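Long-range contacts in glycosyl transferase family 9 (Veillonella parvula, PDB 3TOV), which probably transfers a sugar, perhaps a heptose, from a nucleotide-activated donor to an acceptor, as a GT-B fold glycosyltransferase of family 9: residues A[12-17]-A[93-98]; A[41-46]-A[57-62]; A[113-118]-A[128-133]. One frame throughout, in Å; residues are numbered along the deposited sequence.

Contact 1 (A[12-17]-A[93-98]); sequences VVTFLM and VINLHP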
loop_
_atom_site.group_PDB
_atom_site.type_symbol
_atom_site.label_atom_id
_atom_site.label_comp_id
_atom_site.label_asym_id
_atom_site.label_seq_id
_atom_site.Cartn_x
_atom_site.Cartn_y
_atom_site.Cartn_z
ATOM N N VAL A 12 -2.407 15.530 15.868
ATOM C CA VAL A 12 -1.992 14.134 15.855
ATOM C C VAL A 12 -2.907 13.256 14.983
ATOM O O VAL A 12 -4.133 13.370 15.017
ATOM C CB VAL A 12 -1.890 13.556 17.275
ATOM C CG1 VAL A 12 -1.721 12.048 17.227
ATOM C CG2 VAL A 12 -0.735 14.179 17.990
ATOM N N VAL A 13 -2.295 12.385 14.190
ATOM C CA VAL A 13 -3.050 11.431 13.400
ATOM C C VAL A 13 -2.749 10.035 13.921
ATOM O O VAL A 13 -1.597 9.656 14.084
ATOM C CB VAL A 13 -2.701 11.536 11.905
ATOM C CG1 VAL A 13 -3.602 10.623 11.053
ATOM C CG2 VAL A 13 -2.828 12.976 11.463
ATOM N N THR A 14 -3.798 9.280 14.200
ATOM C CA THR A 14 -3.640 7.954 14.738
ATOM C C THR A 14 -4.147 6.940 13.731
ATOM O O THR A 14 -5.340 6.902 13.427
ATOM C CB THR A 14 -4.437 7.811 16.016
ATOM O OG1 THR A 14 -5.832 7.940 15.715
ATOM C CG2 THR A 14 -4.048 8.900 16.959
ATOM N N PHE A 15 -3.223 6.135 13.210
ATOM C CA PHE A 15 -3.539 5.012 12.342
ATOM C C PHE A 15 -2.568 3.847 12.641
ATOM O O PHE A 15 -1.368 3.925 12.359
ATOM C CB PHE A 15 -3.458 5.456 10.887
ATOM C CG PHE A 15 -4.195 4.565 9.939
ATOM C CD1 PHE A 15 -5.567 4.450 10.006
ATOM C CD2 PHE A 15 -3.514 3.846 8.969
ATOM C CE1 PHE A 15 -6.251 3.620 9.123
ATOM C CE2 PHE A 15 -4.190 3.018 8.084
ATOM C CZ PHE A 15 -5.561 2.905 8.161
ATOM N N LEU A 16 -3.078 2.777 13.241
ATOM C CA LEU A 16 -2.238 1.632 13.543
ATOM C C LEU A 16 -2.602 0.401 12.718
ATOM O O LEU A 16 -2.634 -0.710 13.244
ATOM C CB LEU A 16 -2.326 1.295 15.033
ATOM C CG LEU A 16 -1.895 2.430 15.949
ATOM C CD1 LEU A 16 -1.772 1.962 17.392
ATOM C CD2 LEU A 16 -0.578 2.988 15.454
HETATM N N MSE A 17 -2.870 0.588 11.432
HETATM C CA MSE A 17 -3.253 -0.532 10.587
HETATM C C MSE A 17 -2.080 -1.140 9.822
HETATM O O MSE A 17 -0.917 -1.002 10.206
HETATM C CB MSE A 17 -4.378 -0.147 9.634
HETATM C CG MSE A 17 -5.687 0.206 10.347
HETATM SE SE MSE A 17 -7.260 0.478 9.181
HETATM C CE MSE A 17 -7.619 -1.405 8.772
ATOM N N VAL A 93 -6.901 16.145 17.582
ATOM C CA VAL A 93 -6.599 14.754 17.262
ATOM C C VAL A 93 -7.606 14.161 16.260
ATOM O O VAL A 93 -8.818 14.268 16.435
ATOM C CB VAL A 93 -6.526 13.879 18.522
ATOM C CG1 VAL A 93 -6.928 12.439 18.197
ATOM C CG2 VAL A 93 -5.127 13.940 19.113
ATOM N N ILE A 94 -7.079 13.543 15.209
ATOM C CA ILE A 94 -7.886 12.916 14.174
ATOM C C ILE A 94 -7.669 11.406 14.196
ATOM O O ILE A 94 -6.563 10.946 13.945
ATOM C CB ILE A 94 -7.460 13.431 12.793
ATOM C CG1 ILE A 94 -7.447 14.956 12.788
ATOM C CG2 ILE A 94 -8.361 12.872 11.708
ATOM C CD1 ILE A 94 -7.352 15.570 11.424
ATOM N N ASN A 95 -8.705 10.631 14.499
ATOM C CA ASN A 95 -8.562 9.174 14.501
ATOM C C ASN A 95 -9.101 8.560 13.208
ATOM O O ASN A 95 -10.270 8.757 12.869
ATOM C CB ASN A 95 -9.243 8.541 15.724
ATOM C CG ASN A 95 -9.088 7.025 15.756
ATOM O OD1 ASN A 95 -8.174 6.471 15.150
ATOM N ND2 ASN A 95 -9.985 6.351 16.467
ATOM N N LEU A 96 -8.239 7.831 12.493
ATOM C CA LEU A 96 -8.587 7.211 11.209
ATOM C C LEU A 96 -8.823 5.738 11.365
ATOM O O LEU A 96 -9.259 5.077 10.441
ATOM C CB LEU A 96 -7.485 7.419 10.175
ATOM C CG LEU A 96 -7.377 8.867 9.683
ATOM C CD1 LEU A 96 -6.404 9.042 8.512
ATOM C CD2 LEU A 96 -8.763 9.377 9.315
ATOM N N HIS A 97 -8.525 5.229 12.549
ATOM C CA HIS A 97 -8.619 3.809 12.823
ATOM C C HIS A 97 -9.620 3.572 13.954
ATOM O O HIS A 97 -9.315 3.762 15.143
ATOM C CB HIS A 97 -7.240 3.259 13.164
ATOM C CG HIS A 97 -7.190 1.770 13.230
ATOM N ND1 HIS A 97 -6.067 1.079 13.639
ATOM C CD2 HIS A 97 -8.124 0.833 12.944
ATOM C CE1 HIS A 97 -6.313 -0.216 13.598
ATOM N NE2 HIS A 97 -7.555 -0.393 13.179
ATOM N N PRO A 98 -10.842 3.197 13.565
ATOM C CA PRO A 98 -12.017 3.057 14.435
ATOM C C PRO A 98 -12.143 1.768 15.241
ATOM O O PRO A 98 -13.257 1.474 15.675
ATOM C CB PRO A 98 -13.191 3.179 13.463
ATOM C CG PRO A 98 -12.618 2.851 12.127
ATOM C CD PRO A 98 -11.211 3.313 12.145
#
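Val12 to Thr14 run parallel to Val93 to Asn95 as neighbouring strands; the axes of these short strand segments approach to 5.0 Å and lie 16° apart. Ile94 sits between two partners: its N gives a nearly straight bond to Val12 O (3.0 Å), and its O receives Thr14 N (3.2 Å). One step past the strand end, Leu96 N bonds to Thr14 O (3.2 Å). On one face of the sheet Val12 CB packs on CG2 of Val93. On the other, Val13 CG1 faces Leu96 CD1.

Phe15 CD1 touches Leu96 CB at 3.5 Å. Met17, present as selenomethionine, lays CG over the centre of the His97 ring, 3.3 Å from its centroid, and SE follows over the same face. With CG of His97 anti to its backbone N (chi1 -170°), ND1 comes near Leu16 N, which gives it a weak bond (3.5 Å). An alanine at His97 would take away the ring and is likely to leave the Met17 chain without its support and Leu16 N without this acceptor. Strands 10-14 and 92-95 are the middle pair of a Rossmann-like parallel sheet (order 3-2-1-4-5-6), consistent with the GT-B fold. Strands 40-46 and 113-116 flank them. Helix 100-109 meets Thr14, Asn95 and His97; helix 19-23 packs on Phe15.

Contact 2 (A[41-46]-A[57-62]); sequences ITYVID and PNIDEL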
loop_
_atom_site.group_PDB
_atom_site.type_symbol
_atom_site.label_atom_id
_atom_site.label_comp_id
_atom_site.label_asym_id
_atom_site.label_seq_id
_atom_site.Cartn_x
_atom_site.Cartn_y
_atom_site.Cartn_z
ATOM N N ILE A 41 2.352 18.731 12.540
ATOM C CA ILE A 41 1.626 17.490 12.351
ATOM C C ILE A 41 2.457 16.319 12.809
ATOM O O ILE A 41 3.641 16.243 12.497
ATOM C CB ILE A 41 1.253 17.284 10.878
ATOM C CG1 ILE A 41 0.284 18.382 10.423
ATOM C CG2 ILE A 41 0.648 15.918 10.698
ATOM C CD1 ILE A 41 0.072 18.474 8.917
ATOM N N THR A 42 1.839 15.405 13.548
ATOM C CA THR A 42 2.540 14.206 13.978
ATOM C C THR A 42 1.716 12.936 13.720
ATOM O O THR A 42 0.509 12.905 13.976
ATOM C CB THR A 42 3.032 14.314 15.450
ATOM O OG1 THR A 42 2.611 13.166 16.188
ATOM C CG2 THR A 42 2.495 15.581 16.118
ATOM N N TYR A 43 2.392 11.910 13.188
ATOM C CA TYR A 43 1.785 10.631 12.800
ATOM C C TYR A 43 2.133 9.513 13.768
ATOM O O TYR A 43 3.221 9.481 14.326
ATOM C CB TYR A 43 2.312 10.217 11.439
ATOM C CG TYR A 43 1.445 9.225 10.673
ATOM C CD1 TYR A 43 0.658 9.654 9.619
ATOM C CD2 TYR A 43 1.444 7.865 10.979
ATOM C CE1 TYR A 43 -0.118 8.782 8.899
ATOM C CE2 TYR A 43 0.663 6.975 10.263
ATOM C CZ TYR A 43 -0.120 7.449 9.215
ATOM O OH TYR A 43 -0.918 6.615 8.461
ATOM N N VAL A 44 1.218 8.568 13.928
ATOM C CA VAL A 44 1.427 7.448 14.828
ATOM C C VAL A 44 1.085 6.101 14.168
ATOM O O VAL A 44 -0.091 5.736 14.083
ATOM C CB VAL A 44 0.586 7.636 16.089
ATOM C CG1 VAL A 44 0.912 6.570 17.118
ATOM C CG2 VAL A 44 0.822 9.030 16.662
ATOM N N ILE A 45 2.117 5.384 13.700
ATOM C CA ILE A 45 1.973 4.022 13.155
ATOM C C ILE A 45 2.409 2.963 14.147
ATOM O O ILE A 45 2.783 3.260 15.286
ATOM C CB ILE A 45 2.899 3.721 11.932
ATOM C CG1 ILE A 45 3.886 4.854 11.679
ATOM C CG2 ILE A 45 2.118 3.252 10.718
ATOM C CD1 ILE A 45 5.036 4.834 12.689
ATOM N N ASP A 46 2.399 1.724 13.659
ATOM C CA ASP A 46 2.889 0.568 14.389
ATOM C C ASP A 46 4.352 0.315 14.028
ATOM O O ASP A 46 4.722 0.350 12.858
ATOM C CB ASP A 46 2.013 -0.648 14.077
ATOM C CG ASP A 46 2.816 -1.917 13.875
ATOM O OD1 ASP A 46 2.958 -2.712 14.835
ATOM O OD2 ASP A 46 3.300 -2.121 12.744
ATOM N N PRO A 57 7.427 14.180 3.418
ATOM C CA PRO A 57 7.469 15.644 3.338
ATOM C C PRO A 57 6.370 16.316 4.146
ATOM O O PRO A 57 6.541 17.445 4.604
ATOM C CB PRO A 57 7.267 15.916 1.843
ATOM C CG PRO A 57 7.484 14.581 1.155
ATOM C CD PRO A 57 7.025 13.569 2.145
ATOM N N ASN A 58 5.262 15.610 4.328
ATOM C CA ASN A 58 4.085 16.183 4.956
ATOM C C ASN A 58 4.077 16.139 6.492
ATOM O O ASN A 58 3.331 16.882 7.145
ATOM C CB ASN A 58 2.828 15.538 4.372
ATOM C CG ASN A 58 2.705 15.771 2.879
ATOM O OD1 ASN A 58 2.263 16.834 2.442
ATOM N ND2 ASN A 58 3.100 14.780 2.086
ATOM N N ILE A 59 4.921 15.290 7.069
ATOM C CA ILE A 59 4.939 15.121 8.520
ATOM C C ILE A 59 6.124 15.801 9.225
ATOM O O ILE A 59 7.179 16.028 8.625
ATOM C CB ILE A 59 4.866 13.645 8.881
ATOM C CG1 ILE A 59 3.556 13.084 8.357
ATOM C CG2 ILE A 59 4.928 13.453 10.381
ATOM C CD1 ILE A 59 3.372 11.644 8.674
ATOM N N ASP A 60 5.923 16.145 10.493
ATOM C CA ASP A 60 6.946 16.809 11.294
ATOM C C ASP A 60 7.526 15.816 12.271
ATOM O O ASP A 60 8.678 15.938 12.687
ATOM C CB ASP A 60 6.344 17.952 12.116
ATOM C CG ASP A 60 5.734 19.031 11.265
ATOM O OD1 ASP A 60 6.446 19.582 10.400
ATOM O OD2 ASP A 60 4.535 19.320 11.467
ATOM N N GLU A 61 6.708 14.845 12.655
ATOM C CA GLU A 61 7.033 13.981 13.770
ATOM C C GLU A 61 6.260 12.686 13.638
ATOM O O GLU A 61 5.036 12.691 13.522
ATOM C CB GLU A 61 6.678 14.667 15.090
ATOM C CG GLU A 61 7.606 14.326 16.246
ATOM C CD GLU A 61 8.613 15.437 16.544
ATOM O OE1 GLU A 61 9.823 15.233 16.301
ATOM O OE2 GLU A 61 8.199 16.513 17.032
ATOM N N LEU A 62 6.999 11.581 13.665
ATOM C CA LEU A 62 6.458 10.235 13.538
ATOM C C LEU A 62 6.809 9.418 14.780
ATOM O O LEU A 62 7.983 9.307 15.154
ATOM C CB LEU A 62 7.053 9.575 12.293
ATOM C CG LEU A 62 6.879 8.076 12.064
ATOM C CD1 LEU A 62 5.426 7.765 12.029
ATOM C CD2 LEU A 62 7.532 7.683 10.770
#
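Thr42 and Tyr43 pair in parallel with Glu61 and Leu62, although the touching parts of the two segments diverge by 53° from end to end. Tyr43 N bonds to Glu61 O (2.8 Å). Ile41 O accepts Asp60 N at 3.0 Å and, more weakly, Glu61 N.

The Asp60 side chain also holds Ile41, through the backbone N-H. Its OD2 accepts Ile41 N through the lone pair that points away from OD1, and the bond is nearly straight (170°). The modelled distance, 2.5 Å, is very short and its exact value doubtful. One residue thus holds both the N-H and the carbonyl of Ile41. The same carboxylate oxygen forms a salt bridge with Arg33 of helix 26-35, which probably balances its charge.

Ile59 comes obliquely to Tyr43, its extended chain bringing CD1 to 3.3 Å from CB of the tyrosine. The Leu62 side chain lies alongside Tyr43 and points the same way, with CD1 4.0 Å from that same CB. The far end of Tyr43 leaves the contact, and its OH bonds to Thr25 OG1. On the opposite face Thr42 CB packs on Glu61 CB. Strand 61-65 forms one edge of the sheet (order 3-2-1-4-5-6) in the first of the two Rossmann-like domains of the GT-B fold.

Contact 3 (A[113-118]-A[128-133]); sequences ITTGMS and KYTRLD. With SO4 (sulfate ion), chain C.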
loop_
_atom_site.group_PDB
_atom_site.type_symbol
_atom_site.label_atom_id
_atom_site.label_comp_id
_atom_site.label_asym_id
_atom_site.label_seq_id
_atom_site.Cartn_x
_atom_site.Cartn_y
_atom_site.Cartn_z
ATOM N N ILE A 113 -9.885 18.904 21.172
ATOM C CA ILE A 113 -10.842 18.414 20.210
ATOM C C ILE A 113 -10.359 17.164 19.488
ATOM O O ILE A 113 -9.299 17.156 18.866
ATOM C CB ILE A 113 -11.249 19.527 19.229
ATOM C CG1 ILE A 113 -11.450 18.976 17.830
ATOM C CG2 ILE A 113 -10.191 20.612 19.172
ATOM C CD1 ILE A 113 -11.364 20.059 16.835
ATOM N N THR A 114 -11.149 16.101 19.620
ATOM C CA THR A 114 -10.921 14.853 18.906
ATOM C C THR A 114 -11.946 14.706 17.794
ATOM O O THR A 114 -13.139 14.991 17.974
ATOM C CB THR A 114 -11.040 13.615 19.826
ATOM O OG1 THR A 114 -10.175 13.759 20.960
ATOM C CG2 THR A 114 -10.666 12.362 19.068
ATOM N N THR A 115 -11.466 14.263 16.640
ATOM C CA THR A 115 -12.338 14.011 15.509
ATOM C C THR A 115 -11.860 12.785 14.701
ATOM O O THR A 115 -11.080 11.962 15.190
ATOM C CB THR A 115 -12.580 15.308 14.663
ATOM O OG1 THR A 115 -13.670 15.108 13.758
ATOM C CG2 THR A 115 -11.346 15.734 13.898
ATOM N N GLY A 116 -12.356 12.640 13.481
ATOM C CA GLY A 116 -12.159 11.409 12.746
ATOM C C GLY A 116 -13.226 10.415 13.158
ATOM O O GLY A 116 -14.303 10.778 13.611
HETATM N N MSE A 117 -12.931 9.139 13.005
HETATM C CA MSE A 117 -13.918 8.128 13.305
HETATM C C MSE A 117 -13.339 7.212 14.356
HETATM O O MSE A 117 -12.189 6.793 14.248
HETATM C CB MSE A 117 -14.253 7.325 12.051
HETATM C CG MSE A 117 -15.467 6.463 12.241
HETATM SE SE MSE A 117 -15.675 5.067 10.930
HETATM C CE MSE A 117 -17.203 4.186 11.751
ATOM N N SER A 118 -14.130 6.909 15.376
ATOM C CA SER A 118 -13.683 6.028 16.442
ATOM C C SER A 118 -14.758 5.012 16.802
ATOM O O SER A 118 -15.927 5.163 16.421
ATOM C CB SER A 118 -13.267 6.833 17.678
ATOM O OG SER A 118 -12.058 7.539 17.435
ATOM N N LYS A 128 -16.282 16.097 16.968
ATOM C CA LYS A 128 -17.002 15.852 15.732
ATOM C C LYS A 128 -16.670 14.452 15.226
ATOM O O LYS A 128 -15.529 14.156 14.872
ATOM C CB LYS A 128 -16.635 16.899 14.684
ATOM C CG LYS A 128 -17.412 16.753 13.382
ATOM C CD LYS A 128 -17.241 17.955 12.459
ATOM C CE LYS A 128 -18.370 18.024 11.437
ATOM N NZ LYS A 128 -19.673 18.389 12.082
ATOM N N TYR A 129 -17.675 13.590 15.211
ATOM C CA TYR A 129 -17.502 12.233 14.721
ATOM C C TYR A 129 -17.731 12.174 13.223
ATOM O O TYR A 129 -18.863 12.086 12.774
ATOM C CB TYR A 129 -18.472 11.296 15.437
ATOM C CG TYR A 129 -18.651 9.943 14.786
ATOM C CD1 TYR A 129 -17.619 9.014 14.769
ATOM C CD2 TYR A 129 -19.862 9.585 14.213
ATOM C CE1 TYR A 129 -17.782 7.767 14.188
ATOM C CE2 TYR A 129 -20.039 8.343 13.632
ATOM C CZ TYR A 129 -18.996 7.436 13.618
ATOM O OH TYR A 129 -19.163 6.193 13.036
ATOM N N THR A 130 -16.656 12.231 12.450
ATOM C CA THR A 130 -16.762 12.077 11.005
ATOM C C THR A 130 -16.693 10.612 10.590
ATOM O O THR A 130 -15.628 10.016 10.624
ATOM C CB THR A 130 -15.637 12.819 10.287
ATOM O OG1 THR A 130 -14.386 12.163 10.551
ATOM C CG2 THR A 130 -15.574 14.257 10.762
ATOM N N ARG A 131 -17.821 10.044 10.173
ATOM C CA ARG A 131 -17.868 8.654 9.705
ATOM C C ARG A 131 -17.214 8.450 8.333
ATOM O O ARG A 131 -17.322 9.312 7.454
ATOM C CB ARG A 131 -19.308 8.154 9.651
ATOM C CG ARG A 131 -19.438 6.792 9.039
ATOM C CD ARG A 131 -20.880 6.362 8.946
ATOM N NE ARG A 131 -20.982 4.988 8.461
ATOM C CZ ARG A 131 -22.121 4.312 8.339
ATOM N NH1 ARG A 131 -23.280 4.881 8.661
ATOM N NH2 ARG A 131 -22.097 3.060 7.898
ATOM N N LEU A 132 -16.554 7.298 8.160
ATOM C CA LEU A 132 -15.843 6.951 6.927
ATOM C C LEU A 132 -16.746 6.320 5.875
ATOM O O LEU A 132 -17.514 5.408 6.189
ATOM C CB LEU A 132 -14.761 5.943 7.240
ATOM C CG LEU A 132 -13.603 6.356 8.135
ATOM C CD1 LEU A 132 -12.869 5.092 8.580
ATOM C CD2 LEU A 132 -12.676 7.325 7.406
ATOM N N ASP A 133 -16.632 6.773 4.627
ATOM C CA ASP A 133 -17.432 6.232 3.530
ATOM C C ASP A 133 -16.941 4.874 2.975
ATOM O O ASP A 133 -16.088 4.824 2.072
ATOM C CB ASP A 133 -17.479 7.247 2.392
ATOM C CG ASP A 133 -18.414 6.826 1.266
ATOM O OD1 ASP A 133 -19.285 5.953 1.495
ATOM O OD2 ASP A 133 -18.275 7.389 0.156
HETATM S S SO4 C . -25.491 1.315 7.119
HETATM O O1 SO4 C . -25.840 2.733 6.998
HETATM O O2 SO4 C . -25.526 0.673 5.806
HETATM O O3 SO4 C . -24.142 1.193 7.662
HETATM O O4 SO4 C . -26.427 0.640 8.019
#
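Thr114 O opens the contact by accepting Lys128 N in a weak bond of 3.5 Å. Here strand 113-116 meets the loosely bonded edge strand 128-129, at the end of the sheet in the first of the two Rossmann-like domains of the GT-B fold. Thr115 follows. Its OG1 lies anti to the backbone N (chi1 -167°), which places the hydroxyl beside Lys128 O, to which it donates. The modelled separation is very short, and its exact value is doubtful.

Gly116 has backbone angles (phi 84°, psi -155°) that suit a residue without a side chain. Its O takes a weak, bent bond from Thr130 N at 3.0 Å.

Met117, present as selenomethionine, contributes the most contact area. Its extended chain runs alongside Tyr129, both pointing the same way, with CG near CE1 of the ring at 3.3 Å. Nearer its base, CB lies 3.3 Å from Thr130 O. SE reaches Leu132 CD1 at 3.7 Å, where the two side chains cross at a slant. Helix 139-149 covers Thr130 and Leu132 through Val146. Ser118 O ends this side, near Tyr129 CE1.

The extended chain of Arg131 leads away from the first segment to a sulfate, probably from the crystallisation liquor. The ion sits at the edge of the guanidinium group, and Arg131 NH2 donates to its O3 at 2.8 Å.

Overall arrangement
All three contacts belong to one six-stranded parallel sheet. Contact 1 joins its two central strands and is core. Contacts 2 and 3 join the outermost strands, 61-65 and 128-129, to their inner neighbours, their centres 19 Å apart. Contact 2 is partly buried. Contact 3 is largely buried despite its edge position, with exposed Lys128 and Arg131 at its margin. Contact 1 touches both: Val13 N lies 2.9 Å from Thr42 O, and Val93 O lies 2.7 Å from Thr115 N, both probable hydrogen bonds. The centre has regular backbone bonds and a histidine ring under a selenomethionine. In contact 2 an aspartate carboxylate helps hold the main chain. In contact 3 backbone bonds are weak, and a threonine hydroxyl and apolar packing contribute.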